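Local coordinates for protein aspartate--tRNA(Asp/Asn) ligase (PDB 1N9W) that charges both tRNA(Asp) and tRNA(Asn) with aspartate, activating L-aspartate with ATP before passing it to the acceptor end of the tRNA, at residues 2-7 / 36-41; 30-35 / 45-50; 52-57 / 89-94; 59-64 / 77-82. All coordinates share one frame; numbering follows the deposited sequence.

Interaction 1 (2-7 / 36-41)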
# COMPACT_ATOMS: atom_id res chain seq x y z
N ARG B 2 8.72 27.36 -7.73
CA ARG B 2 9.67 26.42 -7.14
C ARG B 2 10.07 25.39 -8.19
O ARG B 2 9.21 24.77 -8.83
CB ARG B 2 9.06 25.74 -5.91
CG ARG B 2 10.10 25.09 -4.98
CD ARG B 2 10.29 23.58 -5.22
NE ARG B 2 11.34 23.01 -4.36
CZ ARG B 2 11.28 21.81 -3.78
NH1 ARG B 2 10.21 21.04 -3.96
NH2 ARG B 2 12.27 21.38 -3.02
N VAL B 3 11.37 25.22 -8.37
CA VAL B 3 11.91 24.25 -9.32
C VAL B 3 12.79 23.22 -8.61
O VAL B 3 13.60 23.57 -7.75
CB VAL B 3 12.78 24.96 -10.41
CG1 VAL B 3 13.26 23.95 -11.44
CG2 VAL B 3 11.98 26.07 -11.09
N LEU B 4 12.62 21.96 -8.96
CA LEU B 4 13.41 20.88 -8.40
C LEU B 4 14.76 20.81 -9.12
O LEU B 4 14.87 21.23 -10.27
CB LEU B 4 12.68 19.55 -8.58
CG LEU B 4 11.55 19.24 -7.60
CD1 LEU B 4 10.66 18.10 -8.13
CD2 LEU B 4 12.17 18.86 -6.27
N VAL B 5 15.77 20.30 -8.43
CA VAL B 5 17.09 20.17 -9.01
C VAL B 5 17.08 19.40 -10.35
O VAL B 5 17.80 19.76 -11.28
CB VAL B 5 18.05 19.46 -8.02
CG1 VAL B 5 19.38 19.12 -8.71
CG2 VAL B 5 18.28 20.35 -6.81
N ARG B 6 16.26 18.37 -10.46
CA ARG B 6 16.24 17.61 -11.70
C ARG B 6 15.68 18.37 -12.91
O ARG B 6 16.02 18.06 -14.04
CB ARG B 6 15.47 16.29 -11.53
CG ARG B 6 14.01 16.43 -11.16
CD ARG B 6 13.30 15.10 -11.34
NE ARG B 6 11.98 15.12 -10.71
CZ ARG B 6 11.68 14.47 -9.59
NH1 ARG B 6 12.60 13.73 -8.98
NH2 ARG B 6 10.47 14.59 -9.07
N ASP B 7 14.85 19.38 -12.67
CA ASP B 7 14.28 20.13 -13.78
C ASP B 7 15.02 21.42 -14.10
O ASP B 7 14.63 22.17 -15.00
CB ASP B 7 12.80 20.42 -13.49
CG ASP B 7 12.02 19.17 -13.18
OD1 ASP B 7 12.11 18.21 -13.96
OD2 ASP B 7 11.31 19.15 -12.14
N LEU B 36 23.12 22.51 -2.42
CA LEU B 36 21.76 22.36 -1.91
C LEU B 36 21.17 21.08 -2.45
O LEU B 36 21.31 20.80 -3.64
CB LEU B 36 20.88 23.55 -2.36
CG LEU B 36 19.41 23.56 -1.89
CD1 LEU B 36 18.89 25.01 -1.82
CD2 LEU B 36 18.54 22.72 -2.83
N ARG B 37 20.54 20.28 -1.61
CA ARG B 37 19.93 19.08 -2.16
C ARG B 37 18.46 18.96 -1.83
O ARG B 37 18.04 19.21 -0.70
CB ARG B 37 20.65 17.81 -1.70
CG ARG B 37 20.39 17.46 -0.29
CD ARG B 37 20.44 15.97 0.06
NE ARG B 37 19.81 16.00 1.38
CZ ARG B 37 20.46 16.25 2.52
NH1 ARG B 37 21.78 16.42 2.54
NH2 ARG B 37 19.75 16.50 3.60
N ASP B 38 17.67 18.61 -2.83
CA ASP B 38 16.27 18.42 -2.57
C ASP B 38 15.98 16.94 -2.84
O ASP B 38 16.92 16.15 -3.00
CB ASP B 38 15.38 19.42 -3.37
CG ASP B 38 15.55 19.33 -4.88
OD1 ASP B 38 15.93 18.25 -5.37
OD2 ASP B 38 15.27 20.34 -5.58
N ARG B 39 14.71 16.55 -2.84
CA ARG B 39 14.37 15.16 -3.04
C ARG B 39 14.80 14.62 -4.39
O ARG B 39 14.82 13.41 -4.60
CB ARG B 39 12.86 14.94 -2.83
CG ARG B 39 11.93 15.76 -3.74
CD ARG B 39 10.46 15.50 -3.39
NE ARG B 39 9.54 16.04 -4.37
CZ ARG B 39 9.07 17.29 -4.37
NH1 ARG B 39 9.44 18.13 -3.42
NH2 ARG B 39 8.23 17.68 -5.32
N SER B 40 15.17 15.51 -5.30
CA SER B 40 15.58 15.08 -6.65
C SER B 40 17.07 15.17 -6.94
O SER B 40 17.51 14.77 -8.02
CB SER B 40 14.82 15.88 -7.72
OG SER B 40 15.32 17.21 -7.78
N GLY B 41 17.86 15.69 -6.01
CA GLY B 41 19.29 15.77 -6.26
C GLY B 41 20.02 16.93 -5.58
O GLY B 41 19.50 17.54 -4.65
O HOH W 1 14.10 22.95 -5.22
O HOH W 2 7.31 20.58 -4.75
O HOH W 3 10.45 13.80 -6.27
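The backbone at Val5 and Arg6, in the irregular N-terminal segment 2-7, comes up against the type I beta turn from Asp38 to Gly41, with Val5 CA 5.6 Å from Gly41 CA. Two short polar side chains of the turn receive peptide N-H groups of segment 2-7. Asp38 OD2 accepts from Val5 N at 2.9 Å through its syn lone pair, and Ser40 OG accepts from Arg6 N at 3.1 Å. The other carboxylate oxygen serves the turn itself: Asp38 OD1 takes Ser40 OG at 2.7 Å and also Ser40 N, from the same face of the carboxylate; this second, backbone bond defines an Asx turn. With CG between its backbone N and carbonyl carbon (chi1 59°), the carboxylate of Asp38 is set between Val5 and Ser40. The turn closes the OB-fold hairpin of strands 31-38 and 41-47, and its last residue, Gly41, has backbone angles that call for glycine. With an alanine in place of Asp38, Val5 N and the N and OG of Ser40 would probably lose this acceptor and the turn be freer to change shape. Val5 CG2 packs on the carboxylate, 3.3 Å from Asp38 OD2. Leu4 pushes its CD2 methyl over the centre of the Arg39 guanidinium, 3.9 Å above the plane, and covers one face of Arg2. The two arginines come close, Arg2 NH1 lying 3.1 Å from Arg39 NH1, yet Glu191 of the second subunit forms a salt bridge with Arg39 and a long, weak pair with Arg2; Asp143 of that subunit pairs with Arg6 and Arg39, and Leu19 O accepts from Arg2 NH2.

Interaction 2 (30-35 / 45-50)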
# COMPACT_ATOMS: atom_id res chain seq x y z
N ARG B 30 34.02 36.63 0.12
CA ARG B 30 33.31 37.31 -0.96
C ARG B 30 32.47 36.35 -1.78
O ARG B 30 31.37 36.69 -2.21
CB ARG B 30 34.29 38.03 -1.89
CG ARG B 30 34.94 39.26 -1.29
CD ARG B 30 35.63 40.10 -2.37
NE ARG B 30 36.14 41.36 -1.83
CZ ARG B 30 36.54 42.38 -2.58
NH1 ARG B 30 36.49 42.31 -3.90
NH2 ARG B 30 36.99 43.49 -1.99
N ILE B 31 32.99 35.15 -2.01
CA ILE B 31 32.24 34.15 -2.74
C ILE B 31 32.09 32.94 -1.81
O ILE B 31 33.02 32.59 -1.08
CB ILE B 31 32.94 33.70 -4.05
CG1 ILE B 31 34.28 33.05 -3.73
CG2 ILE B 31 33.15 34.90 -4.97
CD1 ILE B 31 34.73 32.07 -4.80
N GLN B 32 30.92 32.33 -1.83
CA GLN B 32 30.65 31.17 -0.99
C GLN B 32 29.95 30.14 -1.85
O GLN B 32 29.04 30.45 -2.62
CB GLN B 32 29.79 31.58 0.21
CG GLN B 32 30.49 32.60 1.11
CD GLN B 32 29.56 33.34 2.06
OE1 GLN B 32 28.50 33.82 1.67
NE2 GLN B 32 29.97 33.45 3.32
N PHE B 33 30.40 28.90 -1.73
CA PHE B 33 29.84 27.82 -2.50
C PHE B 33 29.00 26.95 -1.58
O PHE B 33 29.44 26.54 -0.51
CB PHE B 33 30.96 26.99 -3.14
CG PHE B 33 31.66 27.69 -4.27
CD1 PHE B 33 31.10 27.70 -5.54
CD2 PHE B 33 32.87 28.35 -4.06
CE1 PHE B 33 31.73 28.35 -6.60
CE2 PHE B 33 33.51 29.00 -5.12
CZ PHE B 33 32.94 29.01 -6.39
N LEU B 34 27.77 26.69 -2.00
CA LEU B 34 26.86 25.86 -1.22
C LEU B 34 26.40 24.74 -2.12
O LEU B 34 26.36 24.88 -3.34
CB LEU B 34 25.64 26.66 -0.77
CG LEU B 34 25.91 27.97 -0.02
CD1 LEU B 34 24.58 28.66 0.22
CD2 LEU B 34 26.63 27.69 1.28
N LEU B 35 26.06 23.63 -1.51
CA LEU B 35 25.55 22.50 -2.27
C LEU B 35 24.18 22.31 -1.64
O LEU B 35 24.09 22.03 -0.45
CB LEU B 35 26.42 21.27 -2.03
CG LEU B 35 26.25 20.25 -3.14
CD1 LEU B 35 27.02 20.72 -4.37
CD2 LEU B 35 26.75 18.89 -2.67
N VAL B 45 25.16 26.20 -5.39
CA VAL B 45 24.55 27.52 -5.27
C VAL B 45 25.72 28.43 -4.98
O VAL B 45 26.58 28.10 -4.16
CB VAL B 45 23.51 27.58 -4.13
CG1 VAL B 45 23.08 29.01 -3.87
CG2 VAL B 45 22.29 26.75 -4.50
N VAL B 46 25.78 29.56 -5.67
CA VAL B 46 26.86 30.50 -5.46
C VAL B 46 26.33 31.78 -4.85
O VAL B 46 25.40 32.40 -5.37
CB VAL B 46 27.61 30.83 -6.80
CG1 VAL B 46 28.78 31.76 -6.51
CG2 VAL B 46 28.12 29.55 -7.45
N THR B 47 26.92 32.16 -3.73
CA THR B 47 26.53 33.38 -3.05
C THR B 47 27.82 34.01 -2.50
O THR B 47 28.91 33.71 -3.00
CB THR B 47 25.50 33.05 -1.92
OG1 THR B 47 24.99 34.26 -1.35
CG2 THR B 47 26.13 32.19 -0.83
N GLY B 48 27.70 34.89 -1.50
CA GLY B 48 28.87 35.55 -0.94
C GLY B 48 28.50 36.54 0.15
O GLY B 48 27.37 37.03 0.18
N GLY B 49 29.44 36.82 1.05
CA GLY B 49 29.21 37.77 2.13
C GLY B 49 28.11 37.46 3.13
O GLY B 49 27.70 38.34 3.89
N LEU B 50 27.64 36.23 3.16
CA LEU B 50 26.57 35.88 4.09
C LEU B 50 27.12 35.21 5.34
O LEU B 50 28.25 34.74 5.36
CB LEU B 50 25.58 34.92 3.43
CG LEU B 50 24.89 35.34 2.13
CD1 LEU B 50 23.95 34.23 1.69
CD2 LEU B 50 24.12 36.64 2.34
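Gln32 and Thr47, paired antiparallel, exchange two backbone hydrogen bonds, Gln32 N to Thr47 O at 2.7 Å and Thr47 N to Gln32 O at 2.9 Å. Leu34 and Val45 repeat the pattern, while Phe33 and Val46 form the non-hydrogen-bonded pair between them. A second set of polar bonds comes from a side chain. Gln32 CG stands beside its backbone N (chi1 -62°) and the chain extends beyond it, carrying the amide to Leu50: OE1 accepts from Leu50 N at 3.0 Å, and NE2 donates to Leu50 O at 3.0 Å, nearly straight (174°) and in the amide plane. A primary amide suits this place because it both gives and takes, and NE2 also reaches Asp27. Just beyond the paired strands, Gly48 CA lies 3.0 Å from Arg30 O in a CA-H...O contact; a side chain there would collide with that carbonyl.

Apolar contacts fall on two faces. On one, Val46 CG2 lies 3.9 Å from Phe33 CE1, side by side; on the other, Leu34 packs against Val45 and the Thr47 methyl. The antiparallel ladder belongs to the OB-fold hairpin of strands 31-38 and 41-47, whose Phe33 and Val46 neighbour Gln44 and Glu76, both tRNA-interaction sites.

Interaction 3 (52-57 / 89-94)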
# COMPACT_ATOMS: atom_id res chain seq x y z
N LEU B 52 26.82 32.20 6.87
CA LEU B 52 26.33 30.86 6.55
C LEU B 52 25.89 30.02 7.75
O LEU B 52 26.55 30.00 8.79
CB LEU B 52 27.39 30.10 5.74
CG LEU B 52 27.73 30.71 4.37
CD1 LEU B 52 28.89 29.94 3.73
CD2 LEU B 52 26.49 30.69 3.46
N PRO B 53 24.76 29.31 7.61
CA PRO B 53 24.23 28.45 8.67
C PRO B 53 24.96 27.11 8.58
O PRO B 53 25.72 26.89 7.63
CB PRO B 53 22.75 28.33 8.31
CG PRO B 53 22.80 28.28 6.81
CD PRO B 53 23.84 29.34 6.45
N LEU B 54 24.73 26.21 9.54
CA LEU B 54 25.40 24.91 9.53
C LEU B 54 24.83 23.96 8.48
O LEU B 54 23.74 24.18 7.94
CB LEU B 54 25.30 24.24 10.92
CG LEU B 54 26.16 24.81 12.06
CD1 LEU B 54 25.77 24.18 13.42
CD2 LEU B 54 27.63 24.54 11.75
N PRO B 55 25.57 22.88 8.16
CA PRO B 55 25.10 21.91 7.18
C PRO B 55 23.80 21.29 7.71
O PRO B 55 23.59 21.20 8.93
CB PRO B 55 26.23 20.89 7.12
CG PRO B 55 27.44 21.73 7.41
CD PRO B 55 26.98 22.64 8.51
N GLU B 56 22.94 20.87 6.79
CA GLU B 56 21.64 20.27 7.08
C GLU B 56 20.58 21.28 7.50
O GLU B 56 19.54 20.92 8.03
CB GLU B 56 21.76 19.14 8.12
CG GLU B 56 22.35 17.83 7.57
CD GLU B 56 21.76 17.41 6.22
OE1 GLU B 56 20.51 17.43 6.06
OE2 GLU B 56 22.54 17.06 5.31
N SER B 57 20.85 22.57 7.28
CA SER B 57 19.86 23.59 7.60
C SER B 57 18.89 23.56 6.42
O SER B 57 19.31 23.28 5.28
CB SER B 57 20.50 24.98 7.71
OG SER B 57 21.10 25.18 8.97
N LEU B 89 21.30 23.12 14.54
CA LEU B 89 21.95 23.66 15.73
C LEU B 89 23.31 23.04 16.04
O LEU B 89 24.15 23.67 16.66
CB LEU B 89 21.04 23.48 16.95
CG LEU B 89 19.67 24.18 16.96
CD1 LEU B 89 18.98 23.97 18.31
CD2 LEU B 89 19.87 25.67 16.71
N GLU B 90 23.51 21.80 15.60
CA GLU B 90 24.77 21.11 15.87
C GLU B 90 25.34 20.47 14.61
O GLU B 90 24.62 20.16 13.65
CB GLU B 90 24.56 20.00 16.90
CG GLU B 90 23.96 20.42 18.25
CD GLU B 90 24.91 21.26 19.09
OE1 GLU B 90 26.11 20.90 19.18
OE2 GLU B 90 24.45 22.26 19.68
N PRO B 91 26.67 20.27 14.59
CA PRO B 91 27.31 19.66 13.43
C PRO B 91 26.82 18.22 13.34
O PRO B 91 26.60 17.58 14.37
CB PRO B 91 28.80 19.75 13.77
CG PRO B 91 28.87 21.01 14.60
CD PRO B 91 27.68 20.84 15.50
N THR B 92 26.63 17.71 12.13
CA THR B 92 26.16 16.34 11.97
C THR B 92 27.20 15.38 12.53
O THR B 92 28.40 15.54 12.32
CB THR B 92 25.91 16.01 10.49
OG1 THR B 92 27.08 16.31 9.72
CG2 THR B 92 24.73 16.82 9.97
N PRO B 93 26.74 14.35 13.27
CA PRO B 93 27.63 13.35 13.88
C PRO B 93 28.61 12.79 12.86
O PRO B 93 29.76 12.51 13.18
CB PRO B 93 26.65 12.30 14.38
CG PRO B 93 25.46 13.12 14.77
CD PRO B 93 25.33 14.06 13.59
N VAL B 94 28.13 12.63 11.63
CA VAL B 94 28.96 12.12 10.54
C VAL B 94 28.74 13.00 9.32
O VAL B 94 27.64 13.53 9.13
CB VAL B 94 28.59 10.65 10.21
CG1 VAL B 94 29.32 10.19 8.95
CG2 VAL B 94 28.94 9.74 11.38
O HOH W 4 25.47 20.44 10.91
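Glu56 and Thr92 make the tight point of this contact: the Thr92 CG2 methyl sits 3.5 Å from Glu56 CG, the two side chains crossing at about a right angle. Only the aliphatic stem of the glutamate is used here. A bend in its chain (chi2 -45°) carries the carboxylate away from the threonine, where OE1 forms salt bridges with Arg37 and Arg117. Thr92 has the matching two-sided character, since its hydroxyl turns from Glu56 and gives OG1 to Val94 O at 2.9 Å. With an alanine in its place the methyl over Glu56 CG and the bond to Val94 O would both be missing, and the segment 89-94 would probably be less firmly shaped.

Elsewhere the two loops touch lightly. Leu54 points its CD1 methyl at the backbone of the other segment, 3.7 Å from Leu89 O, and only grazes the Pro91 ring, its CD1 being 4.4 Å from Pro91 CD. Between these points a water does the joining: it donates to Pro55 O at 2.8 Å and to Glu90 O at 2.9 Å, and takes a weak bond from Thr92 N. Leu54 to Ser57 is a type II beta turn, with proline suited to its second position. Tyr382 of the second subunit packs on Thr92, and Tyr356 of that subunit on Leu89. With the glutamate's charge spent elsewhere, the association of the two loops rests on a few van der Waals contacts and a shared water rather than on direct polar bonds.

Interaction 4 (59-64 / 77-82)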
# COMPACT_ATOMS: atom_id res chain seq x y z
N LEU B 59 16.78 25.33 3.68
CA LEU B 59 16.90 26.61 3.00
C LEU B 59 15.96 26.85 1.83
O LEU B 59 15.38 25.94 1.24
CB LEU B 59 18.31 26.77 2.43
CG LEU B 59 19.57 26.50 3.24
CD1 LEU B 59 20.74 26.64 2.30
CD2 LEU B 59 19.68 27.46 4.40
N ARG B 60 15.85 28.12 1.48
CA ARG B 60 15.10 28.54 0.32
C ARG B 60 16.11 29.40 -0.43
O ARG B 60 16.78 30.24 0.18
CB ARG B 60 13.89 29.38 0.73
CG ARG B 60 13.21 30.06 -0.43
CD ARG B 60 11.89 30.66 -0.02
NE ARG B 60 11.52 31.72 -0.94
CZ ARG B 60 12.08 32.93 -0.95
NH1 ARG B 60 13.02 33.25 -0.06
NH2 ARG B 60 11.71 33.82 -1.86
N VAL B 61 16.27 29.15 -1.72
CA VAL B 61 17.20 29.91 -2.54
C VAL B 61 16.54 30.45 -3.81
O VAL B 61 15.87 29.72 -4.55
CB VAL B 61 18.43 29.08 -2.99
CG1 VAL B 61 19.26 29.90 -4.00
CG2 VAL B 61 19.29 28.68 -1.78
N ARG B 62 16.75 31.74 -4.05
CA ARG B 62 16.22 32.39 -5.25
C ARG B 62 17.44 32.84 -6.06
O ARG B 62 18.32 33.52 -5.55
CB ARG B 62 15.37 33.60 -4.86
CG ARG B 62 14.94 34.47 -6.04
CD ARG B 62 13.96 35.56 -5.62
NE ARG B 62 14.54 36.55 -4.69
CZ ARG B 62 15.21 37.64 -5.07
NH1 ARG B 62 15.38 37.90 -6.36
NH2 ARG B 62 15.68 38.47 -4.16
N GLY B 63 17.49 32.44 -7.33
CA GLY B 63 18.62 32.82 -8.14
C GLY B 63 18.59 32.44 -9.61
O GLY B 63 17.65 31.81 -10.08
N LEU B 64 19.65 32.84 -10.31
CA LEU B 64 19.80 32.61 -11.75
C LEU B 64 20.50 31.29 -12.10
O LEU B 64 21.58 31.00 -11.60
CB LEU B 64 20.61 33.77 -12.36
CG LEU B 64 20.89 33.74 -13.86
CD1 LEU B 64 19.61 34.08 -14.61
CD2 LEU B 64 22.00 34.75 -14.20
N VAL B 77 23.42 27.68 -9.59
CA VAL B 77 22.45 28.74 -9.35
C VAL B 77 23.16 29.87 -8.63
O VAL B 77 23.69 29.68 -7.54
CB VAL B 77 21.25 28.28 -8.47
CG1 VAL B 77 20.38 29.49 -8.14
CG2 VAL B 77 20.42 27.23 -9.19
N GLN B 78 23.19 31.04 -9.25
CA GLN B 78 23.82 32.20 -8.63
C GLN B 78 22.72 32.86 -7.78
O GLN B 78 21.80 33.48 -8.31
CB GLN B 78 24.40 33.12 -9.72
CG GLN B 78 25.87 32.78 -10.10
CD GLN B 78 26.26 33.09 -11.55
OE1 GLN B 78 26.03 34.20 -12.05
NE2 GLN B 78 26.87 32.12 -12.23
N ALA B 79 22.83 32.71 -6.46
CA ALA B 79 21.84 33.24 -5.53
C ALA B 79 21.67 34.75 -5.47
O ALA B 79 22.64 35.50 -5.37
CB ALA B 79 22.12 32.70 -4.13
N LYS B 80 20.42 35.18 -5.52
CA LYS B 80 20.09 36.59 -5.41
C LYS B 80 19.61 36.74 -3.96
O LYS B 80 19.67 37.82 -3.36
CB LYS B 80 18.94 36.95 -6.37
CG LYS B 80 19.06 36.33 -7.76
CD LYS B 80 20.02 37.08 -8.66
CE LYS B 80 19.42 38.39 -9.14
NZ LYS B 80 20.34 39.10 -10.07
N GLU B 81 19.15 35.63 -3.40
CA GLU B 81 18.65 35.63 -2.03
C GLU B 81 18.75 34.25 -1.40
O GLU B 81 18.49 33.24 -2.06
CB GLU B 81 17.19 36.13 -2.04
CG GLU B 81 16.40 35.89 -0.76
CD GLU B 81 15.01 36.54 -0.81
OE1 GLU B 81 14.42 36.62 -1.91
OE2 GLU B 81 14.50 36.93 0.26
N VAL B 82 19.14 34.20 -0.14
CA VAL B 82 19.24 32.94 0.57
C VAL B 82 18.51 33.13 1.91
O VAL B 82 18.86 34.01 2.69
CB VAL B 82 20.72 32.53 0.79
CG1 VAL B 82 20.80 31.24 1.59
CG2 VAL B 82 21.40 32.33 -0.56
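Gly63 supplies the hollow of this contact, and two bumps fill it from opposite sides: Val77 CG1 comes to 3.8 Å from Gly63 CA, and Lys80 CG, from the other side, to 3.6 Å from the same atom. A side chain on Gly63 would run into Gln78 O and Val77, so glycine lets the strands close to 4.2 Å between Gly63 CA and Ala79 CA. Just beside it the register slips by one residue in a classic beta bulge. Arg62 O accepts from both Lys80 N, at 2.7 Å, and Glu81 N, while the chain turns a corner at Lys80, between strands 75-79 and 81-84. On one face Val61 spreads its branches over its neighbours, CG1 reaching Ala79 CB at 4.0 Å and CG2 approaching Val82; branched, compact residues suit the inward face of the sheet, and Val45 of the adjacent strand packs on Val61 and Ala79.

On the face of Arg62 and Glu81 an ion pair dominates. Arg62 folds at its third torsion (chi3 65°), bringing NE to 2.8 Å from Glu81 OE1 along the carboxylate's anti lone pair, while NH2 meets the same oxygen from above the carboxylate plane; the two flat groups stand 84° apart. Lys80 CB lies over one face of this guanidinium. Arg60, paired with Glu83 and Glu17, adds a long salt bridge to Glu81. This gathering suggests that charge is probably largely balanced here, the bulge lying between apolar packing on the Val61 side and ion pairing on the Arg62 side.

Overall arrangement
All four contacts belong to the OB-fold end of the chain, but they use it differently. Interactions 1, 2 and 4 are partly buried; interaction 3 lies at the surface. Interactions 2 and 4 bind strand to strand within one sheet and meet where Val46 hydrogen-bonds to Val77 and Ala79; to the backbone ladder interaction 2 adds a buried glutamine amide, interaction 4 an arginine-glutamate ion pair. Interaction 1 shares strand 31-38 with interaction 2, yet it joins a loop to a turn through side-chain acceptors, and its arginines face the second subunit. Interaction 3, small and water-mediated, is tied to interaction 1 by the Arg37-Glu56 salt bridge and also touches that subunit, which does not reach interaction 2.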